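Local coordinates for oxidoreductase, 2OG-Fe oxygenase family protein, putative, expressed (Oryza sativa subsp. japonica, PDB 5XOI) that probably acts as an iron(II)- and 2-oxoglutarate-dependent dioxygenase of the AlkB family, here represented by its oxygenase domain with manganese in the metal site, at residues L138-D143 against L196-V201; M58-N63 against Q81-P86. All coordinates share one frame; numbering follows the deposited sequence.

Both contacts lie in the double-stranded beta-helix (jelly-roll) domain of this AlkB-family oxygenase, and they follow one another along the chain without crossing. From the N terminus, contact 2 comes first: strand 55-59 runs out into 58-63, the chain passes through the short strands 63-65 and 70-72, and the loop segment 81-86 then returns to close a small loop just before helix 87-106. Contact 1 then closes a much longer excursion of 52 residues, bringing the end of strand 134-139 beside the start of its sheet neighbour 198-205 at the metal. Contact 2 ties the edge of the seven-stranded sheet to the lead-in of helix 87-106, whereas contact 1 joins two strands of the four-stranded sheet. The two centres lie about 21 Å apart.

Contact 1 (L138-D143 against L196-V201); sequences LHQDKD and LIFHGV. With MN (manganese (II) ion), chain C.
The Phe198 ring carries the Gln140 side chain over one face: CG sits above the ring centre, 3.5 Å from the centroid in a CH-pi contact, and the amide lies stacked 5° from the ring plane. The His199 ring has the Asp141 carboxylate at its edge, turned nearly perpendicular, and the backbone carbonyl of His139 over one face. This is the HxD...H metal site of the 2-oxoglutarate oxygenases, built on an antiparallel hydrogen-bonded pair, His139 with His199. Being directly paired, with reciprocal N-H...O bonds (His139 N to His199 O 3.0 Å), the two residues send their imidazoles to the same face of the sheet. With chi1 65° and 58°, both rings reach the manganese through NE2. Histidine suits this place because one nitrogen binds metal while the other fixes the ring's rotation: His199 ND1 donates to Ile197 O at 2.9 Å, in the ring plane, and His139 ND1 hydrogen-bonds to Gly137 O. Gln140 NE2 donates to Leu196 O at 2.9 Å, on a carbonyl lone pair, so the amide is held flat against Phe198. Asp141 OD1 completes the triad, 2.2 Å from manganese, while its OD2 accepts a hydrogen bond from a metal-bound water.

Contact 2 (M58-N63 against Q81-P86); sequences MCLGKN and QPPSIP
A proline-rich loop, 81-86, packs across the corner where strand 55-59 leaves the seven-stranded sheet of the jelly roll. One hydrogen bond joins the two segments: Gly61 N donates to Pro83 O at 2.8 Å, nearly straight at 164° and in the carbonyl plane. Leu60 CA approaches the same oxygen, giving it a second, weaker C-H partner. Glycine fits the corner because its phi is positive and a CB would come tight against Ile85 CG1. The prolines supply rigid apolar surfaces without a backbone N-H that would need a partner. Pro82 fits between two backbone oxygens, with CG 3.0 Å from Gly61 O and CB 3.2 Å from Cys59 O. Pro83 takes Met58 CE at 3.7 Å from its CD, where the methionine chain, bent at chi3 (-68°), brings its methyl against the CG-CD edge of the ring. Leu60 branches to serve two prolines, CD2 lying 3.9 Å from Pro83 CB while CD1 approaches Pro86 CD. With an alanine at Pro83, CG and CD go, which would probably leave a gap beside Met58 CE, thin the packing on Leu60 CD2 and let the loop backbone turn about the carbonyl that Gly61 grips. Leu35 of helix 22-37 touches both Leu60 and Pro83, Leu60 also packs on Cys125 and Val127 of strand 124-131, and Pro86 is the N-cap of helix 87-106, whose Phe89 meets Leu60.

Contact 1 (L138-D143 against L196-V201)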
ATOM      1  N   LEU A 138      -8.239  10.178  -5.774  1.00 12.81           N
ATOM      2  CA  LEU A 138      -6.860  10.555  -6.098  1.00 16.31           C
ATOM      3  C   LEU A 138      -6.250  11.440  -5.013  1.00 12.90           C
ATOM      4  O   LEU A 138      -6.862  12.406  -4.555  1.00 16.55           O
ATOM      5  CB  LEU A 138      -6.809  11.289  -7.447  1.00 13.10           C
ATOM      6  CG  LEU A 138      -7.183  10.447  -8.665  1.00 13.57           C
ATOM      7  CD1 LEU A 138      -7.081  11.301  -9.913  1.00 15.49           C
ATOM      8  CD2 LEU A 138      -6.251   9.235  -8.772  1.00 14.10           C
ATOM      9  N   HIS A 139      -5.011  11.125  -4.632  1.00 13.33           N
ATOM     10  CA  HIS A 139      -4.285  11.887  -3.626  1.00 12.94           C
ATOM     11  C   HIS A 139      -2.798  11.587  -3.772  1.00 15.70           C
ATOM     12  O   HIS A 139      -2.399  10.582  -4.368  1.00 14.17           O
ATOM     13  CB  HIS A 139      -4.727  11.509  -2.211  1.00 12.83           C
ATOM     14  CG  HIS A 139      -4.384  10.096  -1.877  1.00 14.13           C
ATOM     15  ND1 HIS A 139      -5.152   9.029  -2.300  1.00 13.98           N
ATOM     16  CD2 HIS A 139      -3.313   9.565  -1.245  1.00 15.60           C
ATOM     17  CE1 HIS A 139      -4.584   7.903  -1.906  1.00 12.20           C
ATOM     18  NE2 HIS A 139      -3.468   8.198  -1.270  1.00 12.28           N
ATOM     19  N   GLN A 140      -1.989  12.462  -3.193  1.00 13.19           N
ATOM     20  CA  GLN A 140      -0.558  12.247  -3.027  1.00 13.91           C
ATOM     21  C   GLN A 140      -0.262  11.766  -1.607  1.00 13.23           C
ATOM     22  O   GLN A 140      -0.914  12.183  -0.651  1.00 14.27           O
ATOM     23  CB  GLN A 140       0.206  13.549  -3.286  1.00 17.10           C
ATOM     24  CG  GLN A 140       0.170  14.027  -4.727  1.00 15.66           C
ATOM     25  CD  GLN A 140       0.893  15.349  -4.895  1.00 20.07           C
ATOM     26  OE1 GLN A 140       0.542  16.349  -4.246  1.00 18.22           O
ATOM     27  NE2 GLN A 140       1.917  15.363  -5.745  1.00 20.39           N
ATOM     28  N   ASP A 141       0.744  10.897  -1.474  1.00 13.17           N
ATOM     29  CA  ASP A 141       1.265  10.537  -0.153  1.00 13.39           C
ATOM     30  C   ASP A 141       2.251  11.632   0.224  1.00 15.72           C
ATOM     31  O   ASP A 141       3.453  11.534  -0.023  1.00 17.22           O
ATOM     32  CB  ASP A 141       1.930   9.166  -0.168  1.00 15.85           C
ATOM     33  CG  ASP A 141       0.922   8.021  -0.225  1.00 22.72           C
ATOM     34  OD1 ASP A 141      -0.310   8.266  -0.248  1.00 13.93           O
ATOM     35  OD2 ASP A 141       1.377   6.861  -0.243  1.00 20.86           O
ATOM     36  N   LYS A 142       1.737  12.706   0.817  1.00 16.17           N
ATOM     37  CA  LYS A 142       2.536  13.907   1.020  1.00 20.77           C
ATOM     38  C   LYS A 142       2.706  14.266   2.489  1.00 24.26           C
ATOM     39  O   LYS A 142       3.130  15.387   2.789  1.00 21.01           O
ATOM     40  CB  LYS A 142       1.898  15.073   0.264  1.00 17.96           C
ATOM     41  CG  LYS A 142       0.487  15.387   0.751  1.00 29.13           C
ATOM     42  CD  LYS A 142      -0.192  16.441  -0.113  1.00 38.86           C
ATOM     43  CE  LYS A 142      -1.534  16.846   0.475  1.00 46.08           C
ATOM     44  NZ  LYS A 142      -1.956  18.185  -0.031  1.00 50.13           N
ATOM     45  N   ASP A 143       2.391  13.355   3.415  1.00 20.49           N
ATOM     46  CA  ASP A 143       2.426  13.678   4.840  1.00 20.18           C
ATOM     47  C   ASP A 143       3.708  13.236   5.542  1.00 25.62           C
ATOM     48  O   ASP A 143       3.880  13.549   6.727  1.00 24.48           O
ATOM     49  CB  ASP A 143       1.219  13.055   5.554  1.00 24.86           C
ATOM     50  CG  ASP A 143      -0.110  13.636   5.082  1.00 27.00           C
ATOM     51  OD1 ASP A 143      -0.116  14.771   4.552  1.00 25.24           O
ATOM     52  OD2 ASP A 143      -1.150  12.956   5.243  1.00 29.61           O
ATOM     53  N   LEU A 196       5.661  11.059  -5.653  1.00 20.26           N
ATOM     54  CA  LEU A 196       4.543  11.961  -5.410  1.00 16.59           C
ATOM     55  C   LEU A 196       3.431  11.818  -6.452  1.00 18.98           C
ATOM     56  O   LEU A 196       2.677  12.764  -6.688  1.00 17.01           O
ATOM     57  CB  LEU A 196       5.045  13.404  -5.346  1.00 16.59           C
ATOM     58  CG  LEU A 196       5.794  13.707  -4.042  1.00 23.39           C
ATOM     59  CD1 LEU A 196       6.215  15.175  -3.968  1.00 25.95           C
ATOM     60  CD2 LEU A 196       4.914  13.339  -2.847  1.00 27.59           C
ATOM     61  N   ILE A 197       3.296  10.643  -7.074  1.00 16.60           N
ATOM     62  CA  ILE A 197       2.186  10.452  -8.000  1.00 14.82           C
ATOM     63  C   ILE A 197       0.866  10.627  -7.263  1.00 13.26           C
ATOM     64  O   ILE A 197       0.721  10.263  -6.088  1.00 15.84           O
ATOM     65  CB  ILE A 197       2.245   9.077  -8.690  1.00 14.56           C
ATOM     66  CG1 ILE A 197       2.336   7.941  -7.655  1.00 17.14           C
ATOM     67  CG2 ILE A 197       3.386   9.043  -9.701  1.00 19.04           C
ATOM     68  CD1 ILE A 197       2.101   6.541  -8.248  1.00 17.89           C
ATOM     69  N   PHE A 198      -0.101  11.212  -7.952  1.00 13.54           N
ATOM     70  CA  PHE A 198      -1.484  11.113  -7.515  1.00 13.63           C
ATOM     71  C   PHE A 198      -1.981   9.695  -7.776  1.00 14.87           C
ATOM     72  O   PHE A 198      -1.690   9.103  -8.815  1.00 13.87           O
ATOM     73  CB  PHE A 198      -2.356  12.126  -8.261  1.00 13.77           C
ATOM     74  CG  PHE A 198      -2.248  13.539  -7.739  1.00 15.60           C
ATOM     75  CD1 PHE A 198      -1.225  14.375  -8.177  1.00 19.13           C
ATOM     76  CD2 PHE A 198      -3.177  14.039  -6.836  1.00 17.45           C
ATOM     77  CE1 PHE A 198      -1.115  15.677  -7.708  1.00 18.99           C
ATOM     78  CE2 PHE A 198      -3.078  15.355  -6.354  1.00 20.83           C
ATOM     79  CZ  PHE A 198      -2.051  16.170  -6.787  1.00 20.34           C
ATOM     80  N   HIS A 199      -2.744   9.137  -6.843  1.00 14.58           N
ATOM     81  CA  HIS A 199      -3.137   7.739  -7.001  1.00 18.08           C
ATOM     82  C   HIS A 199      -4.378   7.465  -6.164  1.00 12.78           C
ATOM     83  O   HIS A 199      -4.746   8.240  -5.274  1.00 13.11           O
ATOM     84  CB  HIS A 199      -2.003   6.779  -6.609  1.00 14.62           C
ATOM     85  CG  HIS A 199      -1.528   6.971  -5.207  1.00 12.84           C
ATOM     86  ND1 HIS A 199      -0.642   7.969  -4.857  1.00 12.53           N
ATOM     87  CD2 HIS A 199      -1.868   6.343  -4.058  1.00 16.93           C
ATOM     88  CE1 HIS A 199      -0.439   7.929  -3.553  1.00 15.44           C
ATOM     89  NE2 HIS A 199      -1.178   6.958  -3.045  1.00 12.23           N
ATOM     90  N   GLY A 200      -5.039   6.360  -6.480  1.00 13.22           N
ATOM     91  CA  GLY A 200      -6.232   6.003  -5.732  1.00 14.35           C
ATOM     92  C   GLY A 200      -6.814   4.704  -6.245  1.00 13.96           C
ATOM     93  O   GLY A 200      -6.242   4.035  -7.114  1.00 13.67           O
ATOM     94  N   VAL A 201      -7.978   4.356  -5.699  1.00 13.09           N
ATOM     95  CA  VAL A 201      -8.639   3.094  -6.019  1.00 14.41           C
ATOM     96  C   VAL A 201     -10.016   3.452  -6.563  1.00 16.46           C
ATOM     97  O   VAL A 201     -10.859   3.991  -5.832  1.00 16.69           O
ATOM     98  CB  VAL A 201      -8.732   2.154  -4.807  1.00 14.17           C
ATOM     99  CG1 VAL A 201      -9.605   0.942  -5.153  1.00 13.62           C
ATOM    100  CG2 VAL A 201      -7.343   1.661  -4.395  1.00 13.16           C
TER
HETATM  101 MN    MN C 402      -1.787   6.780  -0.927  1.00 14.80          MN
HETATM  102  O   HOH W   1       2.310  10.016  -3.798  1.00 13.66           O
HETATM  103  O   HOH W   2      -0.273   5.042  -0.614  1.00 21.11           O

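Contact 2 (M58-N63 against Q81-P86)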
ATOM      1  N   MET A  58      -6.530   0.976   9.757  1.00 14.33           N
ATOM      2  CA  MET A  58      -5.807   0.959  11.014  1.00 18.92           C
ATOM      3  C   MET A  58      -4.336   1.082  10.673  1.00 18.44           C
ATOM      4  O   MET A  58      -3.904   0.693   9.584  1.00 23.75           O
ATOM      5  CB  MET A  58      -6.082  -0.304  11.845  1.00 23.18           C
ATOM      6  CG  MET A  58      -5.530  -1.599  11.272  1.00 25.45           C
ATOM      7  SD  MET A  58      -5.397  -2.942  12.512  1.00 24.08           S
ATOM      8  CE  MET A  58      -4.111  -2.320  13.577  1.00 29.16           C
ATOM      9  N   CYS A  59      -3.568   1.657  11.589  1.00 16.47           N
ATOM     10  CA  CYS A  59      -2.148   1.823  11.336  1.00 14.26           C
ATOM     11  C   CYS A  59      -1.351   0.842  12.177  1.00 19.62           C
ATOM     12  O   CYS A  59      -1.779   0.432  13.260  1.00 21.18           O
ATOM     13  CB  CYS A  59      -1.693   3.256  11.623  1.00 19.21           C
ATOM     14  SG  CYS A  59      -2.356   4.483  10.460  1.00 23.17           S
ATOM     15  N   LEU A  60      -0.202   0.441  11.647  1.00 18.67           N
ATOM     16  CA  LEU A  60       0.818  -0.246  12.417  1.00 16.16           C
ATOM     17  C   LEU A  60       2.068   0.617  12.427  1.00 22.24           C
ATOM     18  O   LEU A  60       2.362   1.303  11.445  1.00 20.44           O
ATOM     19  CB  LEU A  60       1.166  -1.621  11.835  1.00 20.04           C
ATOM     20  CG  LEU A  60       0.014  -2.498  11.362  1.00 22.04           C
ATOM     21  CD1 LEU A  60       0.570  -3.740  10.644  1.00 22.90           C
ATOM     22  CD2 LEU A  60      -0.856  -2.895  12.530  1.00 23.58           C
ATOM     23  N   GLY A  61       2.808   0.568  13.537  1.00 20.25           N
ATOM     24  CA  GLY A  61       3.947   1.446  13.724  1.00 26.23           C
ATOM     25  C   GLY A  61       3.481   2.808  14.195  1.00 27.21           C
ATOM     26  O   GLY A  61       2.850   2.914  15.249  1.00 28.42           O
ATOM     27  N   LYS A  62       3.759   3.851  13.422  1.00 20.13           N
ATOM     28  CA  LYS A  62       3.243   5.175  13.724  1.00 25.52           C
ATOM     29  C   LYS A  62       1.802   5.298  13.236  1.00 25.54           C
ATOM     30  O   LYS A  62       1.360   4.589  12.332  1.00 25.14           O
ATOM     31  CB  LYS A  62       4.121   6.251  13.076  1.00 31.21           C
ATOM     32  CG  LYS A  62       5.239   6.765  13.975  1.00 41.90           C
ATOM     33  CD  LYS A  62       6.341   5.727  14.187  1.00 45.50           C
ATOM     34  CE  LYS A  62       7.295   6.113  15.332  1.00 47.47           C
ATOM     35  NZ  LYS A  62       6.795   5.756  16.698  1.00 50.48           N
ATOM     36  N   ASN A  63       1.062   6.218  13.842  1.00 26.03           N
ATOM     37  CA  ASN A  63      -0.326   6.434  13.466  1.00 25.45           C
ATOM     38  C   ASN A  63      -0.461   7.657  12.570  1.00 29.48           C
ATOM     39  O   ASN A  63       0.133   8.704  12.844  1.00 29.20           O
ATOM     40  CB  ASN A  63      -1.201   6.612  14.707  1.00 24.11           C
ATOM     41  CG  ASN A  63      -2.653   6.747  14.358  1.00 20.33           C
ATOM     42  OD1 ASN A  63      -3.258   5.809  13.837  1.00 23.04           O
ATOM     43  ND2 ASN A  63      -3.237   7.914  14.645  1.00 26.08           N
ATOM     44  N   GLN A  81      -2.540   2.963  21.198  1.00 20.44           N
ATOM     45  CA  GLN A  81      -1.299   2.924  20.433  1.00 26.69           C
ATOM     46  C   GLN A  81      -1.398   1.858  19.348  1.00 23.04           C
ATOM     47  O   GLN A  81      -1.918   0.766  19.596  1.00 25.09           O
ATOM     48  CB  GLN A  81      -0.111   2.621  21.341  1.00 35.58           C
ATOM     49  CG  GLN A  81       1.216   2.528  20.604  1.00 47.81           C
ATOM     50  CD  GLN A  81       2.405   2.392  21.536  1.00 52.13           C
ATOM     51  OE1 GLN A  81       2.338   2.767  22.705  1.00 48.71           O
ATOM     52  NE2 GLN A  81       3.507   1.858  21.015  1.00 57.38           N
ATOM     53  N   PRO A  82      -0.935   2.147  18.134  1.00 19.14           N
ATOM     54  CA  PRO A  82      -0.996   1.138  17.085  1.00 21.48           C
ATOM     55  C   PRO A  82      -0.104  -0.036  17.410  1.00 23.15           C
ATOM     56  O   PRO A  82       0.936   0.113  18.088  1.00 22.88           O
ATOM     57  CB  PRO A  82      -0.509   1.894  15.832  1.00 27.01           C
ATOM     58  CG  PRO A  82       0.015   3.213  16.317  1.00 27.32           C
ATOM     59  CD  PRO A  82      -0.590   3.483  17.627  1.00 21.65           C
ATOM     60  N   PRO A  83      -0.479  -1.244  17.002  1.00 24.26           N
ATOM     61  CA  PRO A  83       0.461  -2.367  17.048  1.00 22.46           C
ATOM     62  C   PRO A  83       1.721  -2.019  16.274  1.00 23.50           C
ATOM     63  O   PRO A  83       1.696  -1.208  15.348  1.00 24.33           O
ATOM     64  CB  PRO A  83      -0.306  -3.511  16.378  1.00 22.29           C
ATOM     65  CG  PRO A  83      -1.765  -3.111  16.470  1.00 25.16           C
ATOM     66  CD  PRO A  83      -1.775  -1.608  16.394  1.00 24.87           C
ATOM     67  N   SER A  84       2.836  -2.629  16.657  1.00 23.66           N
ATOM     68  CA  SER A  84       4.029  -2.400  15.862  1.00 28.34           C
ATOM     69  C   SER A  84       3.960  -3.212  14.571  1.00 22.77           C
ATOM     70  O   SER A  84       3.159  -4.144  14.432  1.00 21.79           O
ATOM     71  CB  SER A  84       5.288  -2.743  16.652  1.00 37.22           C
ATOM     72  OG  SER A  84       5.276  -4.093  17.052  1.00 40.63           O
ATOM     73  N   ILE A  85       4.795  -2.831  13.610  1.00 22.19           N
ATOM     74  CA  ILE A  85       4.865  -3.537  12.331  1.00 18.89           C
ATOM     75  C   ILE A  85       5.543  -4.883  12.558  1.00 23.10           C
ATOM     76  O   ILE A  85       6.681  -4.921  13.051  1.00 21.39           O
ATOM     77  CB  ILE A  85       5.623  -2.711  11.278  1.00 22.51           C
ATOM     78  CG1 ILE A  85       4.960  -1.341  11.077  1.00 22.53           C
ATOM     79  CG2 ILE A  85       5.717  -3.471   9.953  1.00 24.14           C
ATOM     80  CD1 ILE A  85       5.703  -0.460  10.083  1.00 24.11           C
ATOM     81  N   PRO A  86       4.888  -6.000  12.236  1.00 22.76           N
ATOM     82  CA  PRO A  86       5.553  -7.305  12.338  1.00 23.30           C
ATOM     83  C   PRO A  86       6.840  -7.321  11.529  1.00 23.48           C
ATOM     84  O   PRO A  86       6.902  -6.790  10.421  1.00 22.96           O
ATOM     85  CB  PRO A  86       4.513  -8.273  11.764  1.00 22.60           C
ATOM     86  CG  PRO A  86       3.195  -7.593  11.983  1.00 26.72           C
ATOM     87  CD  PRO A  86       3.468  -6.117  11.860  1.00 24.90           C
TER